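Local coordinates for protein beta-hexosaminidase Amuc_2018 (Akkermansia muciniphila, PDB 6JEB) that hydrolyses terminal non-reducing N-acetylhexosamine residues from glycans and chitobiose as a glycoside hydrolase of family 20, at residues K374-D379 with G430-E435; I7-R12 with R438-D443; E231-Y236 with A291-L296; L136-Y141 with A237-E242. All blocks are in the same frame, centred on the assembly; numbering follows the deposited sequence. Where two conformers were deposited one is given.

The four contacts fall into two pairs on opposite sides of the chain's centre. Contacts 1 and 2 share helix 434-452 and touch through V431, which packs on segment 7-12; contacts 3 and 4 share helix 230-246, and F240 of contact 4 packs on T293 of contact 3. The centres within each pair lie about 11 and 12 Å apart, whereas the centres of contacts 1 and 3 are about 42 Å apart. Contact 2 is the buried one, and it joins the loop before strand 12-16, in the N-terminal domain, to helix 434-452 through a salt bridge; the other three are partly buried. Arginine-to-carbonyl bonds mark contact 1, lysine-on-indole stacking contact 3, and apolar packing with bridging waters contact 4.

Contact 1: residues K374-D379 with G430-E435; sequences KCYDLD and GVRSWE
Y376 and R432, the two residues with the most surface covered across this contact, illustrate how one arginine can serve an aromatic face and a backbone carbonyl at once. The side chains run past each other in opposite directions, with NH2 of R432 lying 3.7 Å above the centre of the phenol ring. Their planes stand 86° apart, making a cation-pi pair in which CZ of R432 is 4.5 Å from the ring centroid. A bend at chi3 (60°) turns the guanidinium end-on to L378, where NH1 and NH2 both reach the single carbonyl O, at 2.9 and 3.0 Å. NE adds a weak bond to the Y376 hydroxyl, whose stronger partner is E423 on helix 417-426. W434, in the first turn of helix 434-452, brings its CE3 to 3.7 Å from CB of Y376. A leucine in place of R432 would probably leave the L378 carbonyl without its two donors and the tyrosine face without its cation. The chemistry implies a directional hold: the two bonds to one carbonyl limit the rotation of the guanidinium, which joins the loop residues after helix 372-376 to the residues leading into helix 434-452.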
loop_
_atom_site.group_PDB
_atom_site.type_symbol
_atom_site.label_atom_id
_atom_site.label_comp_id
_atom_site.label_asym_id
_atom_site.label_seq_id
_atom_site.Cartn_x
_atom_site.Cartn_y
_atom_site.Cartn_z
ATOM N N LYS A 374 -12.547 7.247 -12.904
ATOM C CA LYS A 374 -12.309 8.165 -11.794
ATOM C C LYS A 374 -10.905 7.981 -11.243
ATOM O O LYS A 374 -10.174 8.953 -11.010
ATOM C CB LYS A 374 -13.343 7.915 -10.692
ATOM C CG LYS A 374 -13.045 8.641 -9.384
ATOM C CD LYS A 374 -13.087 10.148 -9.576
ATOM C CE LYS A 374 -12.978 10.866 -8.247
ATOM N NZ LYS A 374 -13.228 12.330 -8.381
ATOM N N CYS A 375 -10.518 6.724 -11.024
ATOM C CA CYS A 375 -9.182 6.427 -10.538
ATOM C C CYS A 375 -8.117 7.048 -11.441
ATOM O O CYS A 375 -7.172 7.684 -10.954
ATOM C CB CYS A 375 -9.038 4.910 -10.464
ATOM S SG CYS A 375 -7.566 4.344 -9.679
ATOM N N TYR A 376 -8.256 6.869 -12.760
ATOM C CA TYR A 376 -7.277 7.399 -13.700
ATOM C C TYR A 376 -7.210 8.926 -13.678
ATOM O O TYR A 376 -6.192 9.501 -14.088
ATOM C CB TYR A 376 -7.526 6.869 -15.125
ATOM C CG TYR A 376 -6.319 7.145 -15.981
ATOM C CD1 TYR A 376 -5.217 6.304 -15.930
ATOM C CD2 TYR A 376 -6.239 8.290 -16.767
ATOM C CE1 TYR A 376 -4.075 6.578 -16.643
ATOM C CE2 TYR A 376 -5.102 8.573 -17.492
ATOM C CZ TYR A 376 -4.020 7.711 -17.430
ATOM O OH TYR A 376 -2.878 7.992 -18.143
ATOM N N ASP A 377 -8.257 9.596 -13.193
ATOM C CA ASP A 377 -8.202 11.048 -13.126
ATOM C C ASP A 377 -7.226 11.559 -12.070
ATOM O O ASP A 377 -6.990 12.768 -12.015
ATOM C CB ASP A 377 -9.604 11.618 -12.896
ATOM C CG ASP A 377 -9.720 13.068 -13.324
ATOM O OD1 ASP A 377 -9.333 13.389 -14.470
ATOM O OD2 ASP A 377 -10.199 13.890 -12.518
ATOM N N LEU A 378 -6.643 10.680 -11.257
ATOM C CA LEU A 378 -5.756 11.112 -10.181
ATOM C C LEU A 378 -4.448 11.677 -10.727
ATOM O O LEU A 378 -3.712 10.989 -11.442
ATOM C CB LEU A 378 -5.451 9.943 -9.252
ATOM C CG LEU A 378 -4.441 10.263 -8.146
ATOM C CD1 LEU A 378 -5.006 11.313 -7.187
ATOM C CD2 LEU A 378 -4.057 8.991 -7.404
ATOM N N ASP A 379 -4.165 12.930 -10.374
ATOM C CA ASP A 379 -2.823 13.499 -10.411
ATOM C C ASP A 379 -2.418 13.638 -8.952
ATOM O O ASP A 379 -3.054 14.414 -8.219
ATOM C CB ASP A 379 -2.861 14.875 -11.085
ATOM C CG ASP A 379 -1.549 15.652 -10.952
ATOM O OD1 ASP A 379 -0.528 15.082 -10.508
ATOM O OD2 ASP A 379 -1.542 16.859 -11.298
ATOM N N GLY A 430 2.476 14.589 -19.035
ATOM C CA GLY A 430 2.541 14.849 -20.462
ATOM C C GLY A 430 2.378 13.630 -21.346
ATOM O O GLY A 430 2.182 13.797 -22.553
ATOM N N VAL A 431 2.461 12.419 -20.790
ATOM C CA VAL A 431 2.216 11.194 -21.551
ATOM C C VAL A 431 0.940 10.491 -21.127
ATOM O O VAL A 431 0.645 9.396 -21.631
ATOM C CB VAL A 431 3.414 10.222 -21.519
ATOM C CG1 VAL A 431 4.681 10.902 -22.038
ATOM C CG2 VAL A 431 3.616 9.642 -20.107
ATOM N N ARG A 432 0.171 11.081 -20.220
ATOM C CA ARG A 432 -1.021 10.440 -19.689
ATOM C C ARG A 432 -2.266 10.912 -20.428
ATOM O O ARG A 432 -2.405 12.098 -20.740
ATOM C CB ARG A 432 -1.158 10.723 -18.193
ATOM C CG ARG A 432 -0.128 9.979 -17.358
ATOM C CD ARG A 432 -0.374 10.167 -15.874
ATOM N NE ARG A 432 -1.692 9.675 -15.474
ATOM C CZ ARG A 432 -2.289 9.974 -14.327
ATOM N NH1 ARG A 432 -1.673 10.753 -13.445
ATOM N NH2 ARG A 432 -3.496 9.481 -14.061
ATOM N N SER A 433 -3.159 9.967 -20.722
ATOM C CA SER A 433 -4.489 10.289 -21.218
ATOM C C SER A 433 -5.390 9.086 -20.980
ATOM O O SER A 433 -4.943 7.938 -21.061
ATOM C CB SER A 433 -4.493 10.682 -22.703
ATOM O OG SER A 433 -4.500 9.552 -23.559
ATOM N N TRP A 434 -6.653 9.363 -20.663
ATOM C CA TRP A 434 -7.603 8.280 -20.449
ATOM C C TRP A 434 -7.754 7.430 -21.705
ATOM O O TRP A 434 -7.772 6.195 -21.629
ATOM C CB TRP A 434 -8.947 8.851 -20.001
ATOM C CG TRP A 434 -10.060 7.850 -20.026
ATOM C CD1 TRP A 434 -11.173 7.881 -20.821
ATOM C CD2 TRP A 434 -10.163 6.651 -19.239
ATOM N NE1 TRP A 434 -11.961 6.790 -20.570
ATOM C CE2 TRP A 434 -11.370 6.019 -19.602
ATOM C CE3 TRP A 434 -9.361 6.058 -18.258
ATOM C CZ2 TRP A 434 -11.793 4.820 -19.024
ATOM C CZ3 TRP A 434 -9.788 4.864 -17.678
ATOM C CH2 TRP A 434 -10.992 4.262 -18.066
ATOM N N GLU A 435 -7.826 8.074 -22.874
ATOM C CA GLU A 435 -8.003 7.330 -24.116
ATOM C C GLU A 435 -6.861 6.344 -24.338
ATOM O O GLU A 435 -7.092 5.176 -24.672
ATOM C CB GLU A 435 -8.138 8.289 -25.298
ATOM C CG GLU A 435 -9.453 9.052 -25.313
ATOM C CD GLU A 435 -10.656 8.130 -25.315
ATOM O OE1 GLU A 435 -10.643 7.139 -26.077
ATOM O OE2 GLU A 435 -11.608 8.387 -24.546
#

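Contact 2: residues I7-R12 with R438-D443; sequences IPEPSR and RRKLAD
I7 lays its CG1 and CD1 over the aliphatic part of K440, with CG1 3.8 Å from CE of the lysine, while CD1 reaches on to the backbone N of L441 at 4.0 Å. The example shows how a long side chain can be apolar along its stem and ionic at its end. K440 has CG beside its own backbone N, anti to the carbonyl carbon (chi1 -58°), and bends at chi3, which carries NZ past the isoleucine to E9. There the two side chains cross at about a right angle, and NZ makes a salt bridge of 2.7 Å with OE1 of E9, which accepts through its anti lone pair, directed away from the other carboxylate oxygen. The glutamate is itself bent at chi2 (65°), which brings its carboxylate nearer the helix. NZ also bonds to E423 OE1 and the carbonyl of I6, giving the buried ammonium a set of acceptors that would be expected to favour its charged form. A methionine in place of K440 would probably leave E9 and E423 without their shared positive partner inside the interface. In the fold, segment 7-12 runs from a loop into strand 12-16 of the N-terminal domain, and it lies against helix 434-452 with helix 417-426 alongside, where I7 also meets E423 and P8 meets W426.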
loop_
_atom_site.group_PDB
_atom_site.type_symbol
_atom_site.label_atom_id
_atom_site.label_comp_id
_atom_site.label_asym_id
_atom_site.label_seq_id
_atom_site.Cartn_x
_atom_site.Cartn_y
_atom_site.Cartn_z
ATOM N N ILE A 7 1.957 -0.414 -19.604
ATOM C CA ILE A 7 1.428 0.276 -18.433
ATOM C C ILE A 7 2.414 0.043 -17.297
ATOM O O ILE A 7 2.703 -1.108 -16.957
ATOM C CB ILE A 7 0.027 -0.213 -18.025
ATOM C CG1 ILE A 7 -0.966 -0.020 -19.174
ATOM C CG2 ILE A 7 -0.444 0.533 -16.765
ATOM C CD1 ILE A 7 -2.299 -0.748 -18.965
ATOM N N PRO A 8 2.940 1.092 -16.655
ATOM C CA PRO A 8 2.646 2.511 -16.918
ATOM C C PRO A 8 3.256 3.048 -18.210
ATOM O O PRO A 8 4.281 2.548 -18.685
ATOM C CB PRO A 8 3.252 3.233 -15.709
ATOM C CG PRO A 8 4.169 2.259 -15.070
ATOM C CD PRO A 8 3.801 0.888 -15.477
ATOM N N GLU A 9 2.613 4.063 -18.769
ATOM C CA GLU A 9 3.116 4.683 -19.990
ATOM C C GLU A 9 4.543 5.176 -19.770
ATOM O O GLU A 9 4.800 5.903 -18.800
ATOM C CB GLU A 9 2.231 5.865 -20.383
ATOM C CG GLU A 9 2.602 6.499 -21.728
ATOM C CD GLU A 9 2.398 5.553 -22.906
ATOM O OE1 GLU A 9 1.643 4.563 -22.774
ATOM O OE2 GLU A 9 3.002 5.797 -23.975
ATOM N N PRO A 10 5.490 4.815 -20.638
ATOM C CA PRO A 10 6.860 5.311 -20.478
ATOM C C PRO A 10 6.944 6.820 -20.657
ATOM O O PRO A 10 6.138 7.448 -21.357
ATOM C CB PRO A 10 7.629 4.587 -21.591
ATOM C CG PRO A 10 6.835 3.328 -21.831
ATOM C CD PRO A 10 5.398 3.760 -21.663
ATOM N N SER A 11 7.961 7.406 -20.030
ATOM C CA SER A 11 8.122 8.854 -20.116
ATOM C C SER A 11 8.442 9.318 -21.533
ATOM O O SER A 11 8.069 10.432 -21.903
ATOM C CB SER A 11 9.162 9.344 -19.112
ATOM O OG SER A 11 10.377 8.630 -19.236
ATOM N N ARG A 12 9.123 8.495 -22.336
ATOM C CA ARG A 12 9.373 8.818 -23.740
ATOM C C ARG A 12 9.366 7.534 -24.558
ATOM O O ARG A 12 10.073 6.576 -24.223
ATOM C CB ARG A 12 10.712 9.554 -23.954
ATOM C CG ARG A 12 11.019 9.868 -25.432
ATOM C CD ARG A 12 12.422 10.492 -25.651
ATOM N NE ARG A 12 12.855 10.402 -27.055
ATOM C CZ ARG A 12 12.901 11.412 -27.920
ATOM N NH1 ARG A 12 12.568 12.649 -27.552
ATOM N NH2 ARG A 12 13.290 11.180 -29.173
ATOM N N ARG A 438 -7.006 3.508 -21.610
ATOM C CA ARG A 438 -8.096 2.572 -21.878
ATOM C C ARG A 438 -7.747 1.634 -23.029
ATOM O O ARG A 438 -8.047 0.433 -22.974
ATOM C CB ARG A 438 -9.378 3.353 -22.179
ATOM C CG ARG A 438 -10.625 2.506 -22.309
ATOM C CD ARG A 438 -11.773 3.337 -22.848
ATOM N NE ARG A 438 -11.610 3.611 -24.273
ATOM C CZ ARG A 438 -11.947 4.755 -24.860
ATOM N NH1 ARG A 438 -12.451 5.749 -24.143
ATOM N NH2 ARG A 438 -11.761 4.914 -26.164
ATOM N N ARG A 439 -7.105 2.161 -24.076
ATOM C CA ARG A 439 -6.665 1.320 -25.186
ATOM C C ARG A 439 -5.718 0.231 -24.697
ATOM O O ARG A 439 -5.902 -0.954 -25.000
ATOM C CB ARG A 439 -5.966 2.184 -26.238
ATOM C CG ARG A 439 -5.265 1.373 -27.329
ATOM C CD ARG A 439 -4.385 2.240 -28.231
ATOM N NE ARG A 439 -3.222 2.799 -27.540
ATOM C CZ ARG A 439 -2.083 2.142 -27.335
ATOM N NH1 ARG A 439 -1.953 0.886 -27.742
ATOM N NH2 ARG A 439 -1.077 2.739 -26.706
ATOM N N LYS A 440 -4.700 0.619 -23.930
ATOM C CA LYS A 440 -3.710 -0.350 -23.463
ATOM C C LYS A 440 -4.330 -1.368 -22.516
ATOM O O LYS A 440 -3.991 -2.556 -22.565
ATOM C CB LYS A 440 -2.569 0.377 -22.756
ATOM C CG LYS A 440 -1.866 1.396 -23.629
ATOM C CD LYS A 440 -0.670 1.999 -22.910
ATOM C CE LYS A 440 -1.110 2.844 -21.715
ATOM N NZ LYS A 440 0.058 3.354 -20.922
ATOM N N LEU A 441 -5.216 -0.918 -21.626
ATOM C CA LEU A 441 -5.800 -1.839 -20.659
ATOM C C LEU A 441 -6.611 -2.931 -21.346
ATOM O O LEU A 441 -6.640 -4.078 -20.880
ATOM C CB LEU A 441 -6.659 -1.074 -19.665
ATOM C CG LEU A 441 -7.178 -1.995 -18.567
ATOM C CD1 LEU A 441 -6.073 -2.362 -17.580
ATOM C CD2 LEU A 441 -8.350 -1.368 -17.891
ATOM N N ALA A 442 -7.275 -2.600 -22.453
ATOM C CA ALA A 442 -7.968 -3.625 -23.221
ATOM C C ALA A 442 -7.002 -4.710 -23.685
ATOM O O ALA A 442 -7.313 -5.905 -23.603
ATOM C CB ALA A 442 -8.691 -2.984 -24.406
ATOM N N ASP A 443 -5.815 -4.315 -24.162
ATOM C CA ASP A 443 -4.809 -5.302 -24.546
ATOM C C ASP A 443 -4.314 -6.092 -23.342
ATOM O O ASP A 443 -3.975 -7.275 -23.469
ATOM C CB ASP A 443 -3.617 -4.620 -25.220
ATOM C CG ASP A 443 -3.971 -3.976 -26.552
ATOM O OD1 ASP A 443 -4.989 -4.368 -27.175
ATOM O OD2 ASP A 443 -3.214 -3.078 -26.983
#

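Contact 3: residues E231-Y236 with A291-L296; sequences EVWKFY and AKTAAL
The helical segments 231-236 and 291-296, parts of helices 230-246 and 282-299, run in broadly the same direction, their axes crossing at -39° and approaching to 11.1 Å, with CA of Y236 and CA of T293 the closest such pair at 8.1 Å. Large side chains bridge that separation, W233 having the largest surface covered. K292 lies across one face of the indole as an extended chain: its CG stands anti to the backbone N (chi1 -172°), and the stem passes from the six-membered ring to the five-membered one. CE makes a CH-pi contact 3.6 Å from the five-membered ring centroid, 11° off the normal, and NZ follows as a cation-pi partner at 3.9 Å. The two helices belong to the outer layer of the (beta/alpha)8 barrel of the family 20 catalytic domain, one before and one after strand 251-253 in the chain. At the rim of the same indole, OG1 of T293 lies in the ring plane, 3.4 Å from CZ3; this hydroxyl is hydrogen-bonded to the carbonyl of F289, one turn earlier. CD1 of L296 fills in beside CE3 at 3.8 Å. The indole's rotation is further fixed by NE1, which bonds to the carbonyl of P227 in the polypeptide leading to helix 230-246.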
loop_
_atom_site.group_PDB
_atom_site.type_symbol
_atom_site.label_atom_id
_atom_site.label_comp_id
_atom_site.label_asym_id
_atom_site.label_seq_id
_atom_site.Cartn_x
_atom_site.Cartn_y
_atom_site.Cartn_z
ATOM N N GLU A 231 4.193 -1.749 30.471
ATOM C CA GLU A 231 4.034 -2.934 29.631
ATOM C C GLU A 231 3.818 -2.571 28.170
ATOM O O GLU A 231 4.197 -3.331 27.273
ATOM C CB GLU A 231 2.826 -3.741 30.104
ATOM C CG GLU A 231 2.957 -4.342 31.482
ATOM C CD GLU A 231 2.563 -3.388 32.601
ATOM O OE1 GLU A 231 2.235 -2.200 32.336
ATOM O OE2 GLU A 231 2.575 -3.845 33.759
ATOM N N VAL A 232 3.162 -1.435 27.919
ATOM C CA VAL A 232 2.912 -1.000 26.547
ATOM C C VAL A 232 4.232 -0.740 25.835
ATOM O O VAL A 232 4.447 -1.176 24.699
ATOM C CB VAL A 232 2.007 0.248 26.543
ATOM C CG1 VAL A 232 2.024 0.922 25.184
ATOM C CG2 VAL A 232 0.593 -0.134 26.939
ATOM N N TRP A 233 5.150 -0.045 26.511
ATOM C CA TRP A 233 6.422 0.304 25.887
ATOM C C TRP A 233 7.337 -0.906 25.757
ATOM O O TRP A 233 8.065 -1.028 24.767
ATOM C CB TRP A 233 7.071 1.466 26.643
ATOM C CG TRP A 233 6.162 2.639 26.589
ATOM C CD1 TRP A 233 5.426 3.158 27.613
ATOM C CD2 TRP A 233 5.812 3.388 25.419
ATOM N NE1 TRP A 233 4.658 4.199 27.157
ATOM C CE2 TRP A 233 4.878 4.363 25.814
ATOM C CE3 TRP A 233 6.201 3.327 24.077
ATOM C CZ2 TRP A 233 4.336 5.287 24.915
ATOM C CZ3 TRP A 233 5.668 4.244 23.187
ATOM C CH2 TRP A 233 4.744 5.213 23.611
ATOM N N LYS A 234 7.316 -1.813 26.739
ATOM C CA LYS A 234 8.066 -3.053 26.586
ATOM C C LYS A 234 7.522 -3.867 25.419
ATOM O O LYS A 234 8.295 -4.453 24.648
ATOM C CB LYS A 234 8.021 -3.870 27.875
ATOM C CG LYS A 234 8.905 -5.108 27.841
ATOM C CD LYS A 234 9.031 -5.738 29.210
ATOM C CE LYS A 234 9.951 -6.959 29.179
ATOM N NZ LYS A 234 9.888 -7.742 30.439
ATOM N N PHE A 235 6.197 -3.895 25.264
ATOM C CA PHE A 235 5.590 -4.635 24.162
ATOM C C PHE A 235 6.007 -4.051 22.819
ATOM O O PHE A 235 6.484 -4.771 21.937
ATOM C CB PHE A 235 4.065 -4.612 24.302
ATOM C CG PHE A 235 3.335 -5.185 23.115
ATOM C CD1 PHE A 235 3.403 -6.543 22.832
ATOM C CD2 PHE A 235 2.563 -4.371 22.302
ATOM C CE1 PHE A 235 2.724 -7.080 21.746
ATOM C CE2 PHE A 235 1.868 -4.902 21.210
ATOM C CZ PHE A 235 1.951 -6.253 20.933
ATOM N N TYR A 236 5.836 -2.738 22.640
ATOM C CA TYR A 236 6.170 -2.170 21.335
ATOM C C TYR A 236 7.663 -2.244 21.043
ATOM O O TYR A 236 8.048 -2.399 19.879
ATOM C CB TYR A 236 5.615 -0.753 21.192
ATOM C CG TYR A 236 4.120 -0.734 20.953
ATOM C CD1 TYR A 236 3.539 -1.505 19.950
ATOM C CD2 TYR A 236 3.288 0.054 21.730
ATOM C CE1 TYR A 236 2.171 -1.487 19.733
ATOM C CE2 TYR A 236 1.926 0.081 21.522
ATOM C CZ TYR A 236 1.370 -0.690 20.518
ATOM O OH TYR A 236 0.007 -0.666 20.305
ATOM N N ALA A 291 5.935 10.716 19.496
ATOM C CA ALA A 291 7.346 11.056 19.669
ATOM C C ALA A 291 8.076 9.982 20.465
ATOM O O ALA A 291 9.215 9.623 20.143
ATOM C CB ALA A 291 7.493 12.423 20.342
ATOM N N LYS A 292 7.436 9.456 21.509
ATOM C CA LYS A 292 8.052 8.387 22.283
ATOM C C LYS A 292 8.195 7.124 21.444
ATOM O O LYS A 292 9.220 6.435 21.514
ATOM C CB LYS A 292 7.226 8.126 23.544
ATOM C CG LYS A 292 7.854 7.163 24.533
ATOM C CD LYS A 292 7.152 7.276 25.871
ATOM C CE LYS A 292 7.699 6.298 26.886
ATOM N NZ LYS A 292 7.135 6.570 28.243
ATOM N N THR A 293 7.186 6.816 20.624
ATOM C CA THR A 293 7.283 5.653 19.746
ATOM C C THR A 293 8.384 5.846 18.711
ATOM O O THR A 293 9.160 4.921 18.435
ATOM C CB THR A 293 5.931 5.406 19.074
ATOM O OG1 THR A 293 4.904 5.370 20.076
ATOM C CG2 THR A 293 5.929 4.080 18.341
ATOM N N ALA A 294 8.484 7.051 18.147
ATOM C CA ALA A 294 9.539 7.330 17.175
ATOM C C ALA A 294 10.923 7.206 17.803
ATOM O O ALA A 294 11.875 6.771 17.143
ATOM C CB ALA A 294 9.342 8.724 16.575
ATOM N N ALA A 295 11.058 7.588 19.079
ATOM C CA ALA A 295 12.345 7.433 19.752
ATOM C C ALA A 295 12.711 5.963 19.903
ATOM O O ALA A 295 13.880 5.591 19.744
ATOM C CB ALA A 295 12.323 8.130 21.111
ATOM N N LEU A 296 11.724 5.111 20.205
ATOM C CA LEU A 296 11.978 3.673 20.253
ATOM C C LEU A 296 12.444 3.164 18.898
ATOM O O LEU A 296 13.412 2.399 18.807
ATOM C CB LEU A 296 10.715 2.924 20.670
ATOM C CG LEU A 296 10.412 2.688 22.141
ATOM C CD1 LEU A 296 9.199 1.775 22.242
ATOM C CD2 LEU A 296 11.612 2.079 22.854
#

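Contact 4: residues L136-Y141 with A237-E242; sequences LPVPGY and ASVFNE
S238 begins the contact from its helix by meeting Y141 at the ring edge, with OG close to the ring plane and 3.7 Å from CE2. Helix 230-246 belongs to the outer layer of the family 20 (beta/alpha)8 barrel, and the loop that follows strand 123-127 folds against it, closing with a type II beta turn from V138 to Y141. G140 occupies the turn position whose positive phi (91°) calls for glycine. The serine hydroxyl is bonded to the carbonyl of K234 within its own helix; a water that donates to P139 O makes a weak link to OG as well. V138 CG1 also rests on the serine, 4.0 Å from its CB. One residue on, V239 divides its two methyls between separate partners: CG1 packs on CD2 of L136 and CG2 on CG2 of V138, each at 3.9 Å. V239 and L136 both also reach I188, so this is the apolar heart of the contact. E242, a turn after S238, bends at chi2 (-53°) and brings its carboxylate against the P139 ring, the two side chains coming from opposite directions, with its CD 3.3 Å from the proline CD. K167 holds OE1 in a salt bridge. A second water donates to that same OE1 and to the carbonyl O of P137, both at 2.8 Å.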
loop_
_atom_site.group_PDB
_atom_site.type_symbol
_atom_site.label_atom_id
_atom_site.label_comp_id
_atom_site.label_asym_id
_atom_site.label_seq_id
_atom_site.Cartn_x
_atom_site.Cartn_y
_atom_site.Cartn_z
ATOM N N LEU A 136 1.099 -10.536 13.184
ATOM C CA LEU A 136 2.546 -10.548 13.369
ATOM C C LEU A 136 2.901 -11.325 14.624
ATOM O O LEU A 136 2.508 -10.906 15.723
ATOM C CB LEU A 136 3.066 -9.120 13.502
ATOM C CG LEU A 136 4.572 -9.054 13.770
ATOM C CD1 LEU A 136 5.391 -9.205 12.480
ATOM C CD2 LEU A 136 4.954 -7.766 14.501
ATOM N N PRO A 137 3.667 -12.411 14.535
ATOM C CA PRO A 137 4.100 -13.098 15.759
ATOM C C PRO A 137 5.175 -12.289 16.472
ATOM O O PRO A 137 6.036 -11.671 15.838
ATOM C CB PRO A 137 4.660 -14.424 15.232
ATOM C CG PRO A 137 5.192 -14.063 13.868
ATOM C CD PRO A 137 4.215 -13.043 13.318
ATOM N N VAL A 138 5.106 -12.271 17.801
ATOM C CA VAL A 138 6.094 -11.551 18.605
ATOM C C VAL A 138 6.545 -12.453 19.743
ATOM O O VAL A 138 5.739 -12.764 20.637
ATOM C CB VAL A 138 5.543 -10.222 19.157
ATOM C CG1 VAL A 138 6.650 -9.466 19.882
ATOM C CG2 VAL A 138 4.947 -9.361 18.052
ATOM N N PRO A 139 7.805 -12.880 19.765
ATOM C CA PRO A 139 8.292 -13.696 20.883
ATOM C C PRO A 139 8.056 -12.995 22.212
ATOM O O PRO A 139 8.258 -11.782 22.348
ATOM C CB PRO A 139 9.787 -13.848 20.583
ATOM C CG PRO A 139 9.878 -13.714 19.086
ATOM C CD PRO A 139 8.831 -12.698 18.722
ATOM N N GLY A 140 7.593 -13.771 23.190
ATOM C CA GLY A 140 7.261 -13.252 24.498
ATOM C C GLY A 140 5.823 -12.815 24.664
ATOM O O GLY A 140 5.419 -12.488 25.789
ATOM N N TYR A 141 5.036 -12.793 23.589
ATOM C CA TYR A 141 3.634 -12.372 23.647
ATOM C C TYR A 141 2.771 -13.429 22.973
ATOM O O TYR A 141 2.169 -13.186 21.921
ATOM C CB TYR A 141 3.449 -10.972 23.051
ATOM C CG TYR A 141 4.209 -9.962 23.879
ATOM C CD1 TYR A 141 3.630 -9.386 25.003
ATOM C CD2 TYR A 141 5.531 -9.647 23.587
ATOM C CE1 TYR A 141 4.336 -8.496 25.798
ATOM C CE2 TYR A 141 6.245 -8.765 24.368
ATOM C CZ TYR A 141 5.644 -8.188 25.472
ATOM O OH TYR A 141 6.352 -7.308 26.259
ATOM N N ALA A 237 8.520 -2.148 22.066
ATOM C CA ALA A 237 9.945 -2.371 21.830
ATOM C C ALA A 237 10.189 -3.774 21.290
ATOM O O ALA A 237 10.992 -3.961 20.367
ATOM C CB ALA A 237 10.758 -2.125 23.106
ATOM N N SER A 238 9.485 -4.774 21.838
ATOM C CA SER A 238 9.625 -6.139 21.336
ATOM C C SER A 238 9.094 -6.259 19.918
ATOM O O SER A 238 9.703 -6.934 19.081
ATOM C CB SER A 238 8.888 -7.120 22.243
ATOM O OG SER A 238 9.413 -7.084 23.554
ATOM N N VAL A 239 7.940 -5.640 19.643
ATOM C CA VAL A 239 7.396 -5.635 18.287
ATOM C C VAL A 239 8.412 -5.045 17.320
ATOM O O VAL A 239 8.714 -5.626 16.270
ATOM C CB VAL A 239 6.068 -4.859 18.244
ATOM C CG1 VAL A 239 5.601 -4.685 16.798
ATOM C CG2 VAL A 239 5.010 -5.567 19.073
ATOM N N PHE A 240 8.954 -3.875 17.662
ATOM C CA PHE A 240 9.871 -3.197 16.754
ATOM C C PHE A 240 11.165 -3.980 16.566
ATOM O O PHE A 240 11.760 -3.926 15.483
ATOM C CB PHE A 240 10.162 -1.777 17.245
ATOM C CG PHE A 240 8.949 -0.882 17.312
ATOM C CD1 PHE A 240 7.791 -1.176 16.609
ATOM C CD2 PHE A 240 8.977 0.264 18.097
ATOM C CE1 PHE A 240 6.679 -0.337 16.683
ATOM C CE2 PHE A 240 7.877 1.106 18.180
ATOM C CZ PHE A 240 6.722 0.805 17.471
ATOM N N ASN A 241 11.628 -4.690 17.601
ATOM C CA ASN A 241 12.805 -5.538 17.435
ATOM C C ASN A 241 12.547 -6.646 16.419
ATOM O O ASN A 241 13.419 -6.958 15.595
ATOM C CB ASN A 241 13.244 -6.111 18.786
ATOM C CG ASN A 241 13.912 -5.073 19.671
ATOM O OD1 ASN A 241 14.424 -4.062 19.186
ATOM N ND2 ASN A 241 13.919 -5.323 20.977
ATOM N N GLU A 242 11.353 -7.247 16.449
ATOM C CA GLU A 242 11.019 -8.242 15.433
ATOM C C GLU A 242 10.994 -7.615 14.051
ATOM O O GLU A 242 11.487 -8.205 13.082
ATOM C CB GLU A 242 9.662 -8.885 15.720
ATOM C CG GLU A 242 9.662 -9.743 16.945
ATOM C CD GLU A 242 10.767 -10.777 16.904
ATOM O OE1 GLU A 242 10.756 -11.618 15.976
ATOM O OE2 GLU A 242 11.642 -10.739 17.792
HETATM O O HOH W 1 8.468 -12.767 14.921
HETATM O O HOH W 2 10.260 -10.209 22.764
#